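Local coordinates for protein putative polyketide cyclase (Acidithiobacillus ferrooxidans, PDB 3F9S) that probably acts as a polyketide cyclase of the SnoaL-like family, although its substrate and activity are not established, at residues 18-23 with 70-75. Sequence-based numbering, arbitrary orientation.
Sequences EVWSEG and QCFDIQ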
loop_
_atom_site.group_PDB
_atom_site.type_symbol
_atom_site.label_atom_id
_atom_site.label_comp_id
_atom_site.label_asym_id
_atom_site.label_seq_id
_atom_site.Cartn_x
_atom_site.Cartn_y
_atom_site.Cartn_z
ATOM N N GLU A 18 -4.189 -13.020 15.645
ATOM C CA GLU A 18 -4.621 -12.824 17.030
ATOM C C GLU A 18 -5.112 -11.438 17.359
ATOM O O GLU A 18 -6.202 -11.268 17.916
ATOM C CB GLU A 18 -3.497 -13.197 17.991
ATOM C CG GLU A 18 -3.169 -14.659 17.983
ATOM C CD GLU A 18 -2.039 -15.037 18.923
ATOM O OE1 GLU A 18 -1.339 -14.155 19.464
ATOM O OE2 GLU A 18 -1.846 -16.259 19.105
ATOM N N VAL A 19 -4.294 -10.450 17.032
ATOM C CA VAL A 19 -4.630 -9.076 17.380
ATOM C C VAL A 19 -5.664 -8.477 16.438
ATOM O O VAL A 19 -6.692 -7.987 16.890
ATOM C CB VAL A 19 -3.388 -8.176 17.414
ATOM C CG1 VAL A 19 -3.777 -6.705 17.672
ATOM C CG2 VAL A 19 -2.411 -8.679 18.464
ATOM N N TRP A 20 -5.404 -8.564 15.142
ATOM C CA TRP A 20 -6.193 -7.829 14.162
ATOM C C TRP A 20 -7.402 -8.515 13.613
ATOM O O TRP A 20 -8.393 -7.842 13.329
ATOM C CB TRP A 20 -5.281 -7.333 13.046
ATOM C CG TRP A 20 -4.470 -6.237 13.586
ATOM C CD1 TRP A 20 -3.216 -6.324 14.089
ATOM C CD2 TRP A 20 -4.921 -4.899 13.829
ATOM N NE1 TRP A 20 -2.829 -5.106 14.581
ATOM C CE2 TRP A 20 -3.857 -4.210 14.437
ATOM C CE3 TRP A 20 -6.112 -4.208 13.557
ATOM C CZ2 TRP A 20 -3.935 -2.853 14.778
ATOM C CZ3 TRP A 20 -6.206 -2.870 13.919
ATOM C CH2 TRP A 20 -5.117 -2.206 14.524
ATOM N N SER A 21 -7.306 -9.818 13.392
ATOM C CA SER A 21 -8.439 -10.570 12.881
ATOM C C SER A 21 -9.329 -11.074 14.002
ATOM O O SER A 21 -10.537 -11.107 13.819
ATOM C CB SER A 21 -7.990 -11.723 11.992
ATOM O OG SER A 21 -7.299 -11.233 10.855
ATOM N N GLU A 22 -8.753 -11.452 15.147
ATOM C CA GLU A 22 -9.513 -12.013 16.270
ATOM C C GLU A 22 -9.767 -11.038 17.402
ATOM O O GLU A 22 -10.582 -11.329 18.269
ATOM C CB GLU A 22 -8.826 -13.264 16.796
ATOM C CG GLU A 22 -8.802 -14.399 15.780
ATOM C CD GLU A 22 -7.859 -15.523 16.145
ATOM O OE1 GLU A 22 -7.239 -15.518 17.231
ATOM O OE2 GLU A 22 -7.727 -16.435 15.311
ATOM N N GLY A 23 -9.110 -9.886 17.390
ATOM C CA GLY A 23 -9.327 -8.868 18.408
ATOM C C GLY A 23 -8.791 -9.208 19.777
ATOM O O GLY A 23 -9.313 -8.703 20.777
ATOM N N GLN A 70 -13.781 -7.706 11.568
ATOM C CA GLN A 70 -12.813 -7.596 10.493
ATOM C C GLN A 70 -11.807 -8.727 10.514
ATOM O O GLN A 70 -11.420 -9.203 11.578
ATOM C CB GLN A 70 -12.077 -6.255 10.515
ATOM C CG GLN A 70 -11.151 -6.022 11.685
ATOM C CD GLN A 70 -10.639 -4.605 11.715
ATOM O OE1 GLN A 70 -9.583 -4.322 11.167
ATOM N NE2 GLN A 70 -11.416 -3.698 12.279
ATOM N N CYS A 71 -11.386 -9.143 9.322
ATOM C CA CYS A 71 -10.470 -10.246 9.194
ATOM C C CYS A 71 -9.483 -9.894 8.107
ATOM O O CYS A 71 -9.883 -9.481 7.032
ATOM C CB CYS A 71 -11.208 -11.532 8.825
ATOM S SG CYS A 71 -10.108 -12.937 8.967
ATOM N N PHE A 72 -8.208 -10.035 8.428
ATOM C CA PHE A 72 -7.113 -9.808 7.490
ATOM C C PHE A 72 -6.740 -11.152 6.904
ATOM O O PHE A 72 -6.675 -12.147 7.620
ATOM C CB PHE A 72 -5.917 -9.212 8.187
ATOM C CG PHE A 72 -6.133 -7.803 8.603
ATOM C CD1 PHE A 72 -6.898 -7.515 9.731
ATOM C CD2 PHE A 72 -5.601 -6.762 7.863
ATOM C CE1 PHE A 72 -7.113 -6.196 10.119
ATOM C CE2 PHE A 72 -5.802 -5.446 8.243
ATOM C CZ PHE A 72 -6.541 -5.158 9.385
ATOM N N ASP A 73 -6.504 -11.155 5.599
ATOM C CA ASP A 73 -6.177 -12.339 4.841
ATOM C C ASP A 73 -4.873 -12.002 4.151
ATOM O O ASP A 73 -4.866 -11.338 3.119
ATOM C CB ASP A 73 -7.332 -12.608 3.867
ATOM C CG ASP A 73 -7.061 -13.738 2.903
ATOM O OD1 ASP A 73 -6.041 -14.451 3.029
ATOM O OD2 ASP A 73 -7.905 -13.883 1.998
ATOM N N ILE A 74 -3.779 -12.500 4.724
ATOM C CA ILE A 74 -2.448 -12.176 4.253
ATOM C C ILE A 74 -2.302 -12.819 2.889
ATOM O O ILE A 74 -2.643 -13.987 2.704
ATOM C CB ILE A 74 -1.357 -12.679 5.214
ATOM C CG1 ILE A 74 -1.465 -11.978 6.568
ATOM C CG2 ILE A 74 0.047 -12.428 4.640
ATOM C CD1 ILE A 74 -0.520 -12.529 7.599
ATOM N N GLN A 75 -1.842 -12.016 1.947
ATOM C CA GLN A 75 -1.597 -12.444 0.587
ATOM C C GLN A 75 -0.140 -12.767 0.392
ATOM O O GLN A 75 0.181 -13.802 -0.169
ATOM C CB GLN A 75 -2.033 -11.373 -0.399
ATOM C CG GLN A 75 -3.506 -11.061 -0.282
ATOM C CD GLN A 75 -4.372 -12.264 -0.492
ATOM O OE1 GLN A 75 -4.960 -12.799 0.455
ATOM N NE2 GLN A 75 -4.400 -12.745 -1.713
HETATM O O HOH W 1 -5.492 -12.900 9.995
#
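Ser21, in the last turn of helix 8-21, turns its hydroxyl to the start of strand 71-80 and takes up a backbone N-H: Phe72 N donates to Ser21 OG over 2.9 Å, nearly straight at 163°. With OG swung opposite its own carbonyl carbon (chi1 -62°), the hydroxyl faces the strand and lies in the plane of the Phe72 ring, at its edge. A water lies 2.6 Å from Ser21 OG and donates a hydrogen bond to Phe72 O, so that it bridges the two residues. Serine's short arm suits a place where the backbones run close, with Ser21 CA 4.2 Å from Cys71 CA. With an alanine here, Phe72 N would probably lose this acceptor, and the bridging water its link to the helix.

Trp20 and Phe72 run side by side, pointing the same way. The indole edge is directed at the phenyl face in an offset edge-to-face pair, planes at 77°, while Trp20 CB rests 3.6 Å from Phe72 CE1. In this cone-like alpha+beta fold of the NTF2 clan, helices pack against a curved sheet, and strand 71-80 is the outermost strand on one side of it within the chain. The broad rings suit this place because each meets several neighbours at once: Phe72 also meets Trp88 and Trp90 of strand 83-93 edge-to-face, while Trp20 touches Val60 and Leu63 of helix 53-66 and its NE1 bonds to Tyr56 OH. Gln70 lays CG 3.7 Å from Trp20 O and sets OE1 near the indole plane, at its edge. Its buried amide is satisfied at both ends, OE1 by Trp90 NE1 and NE2 by Phe67 O.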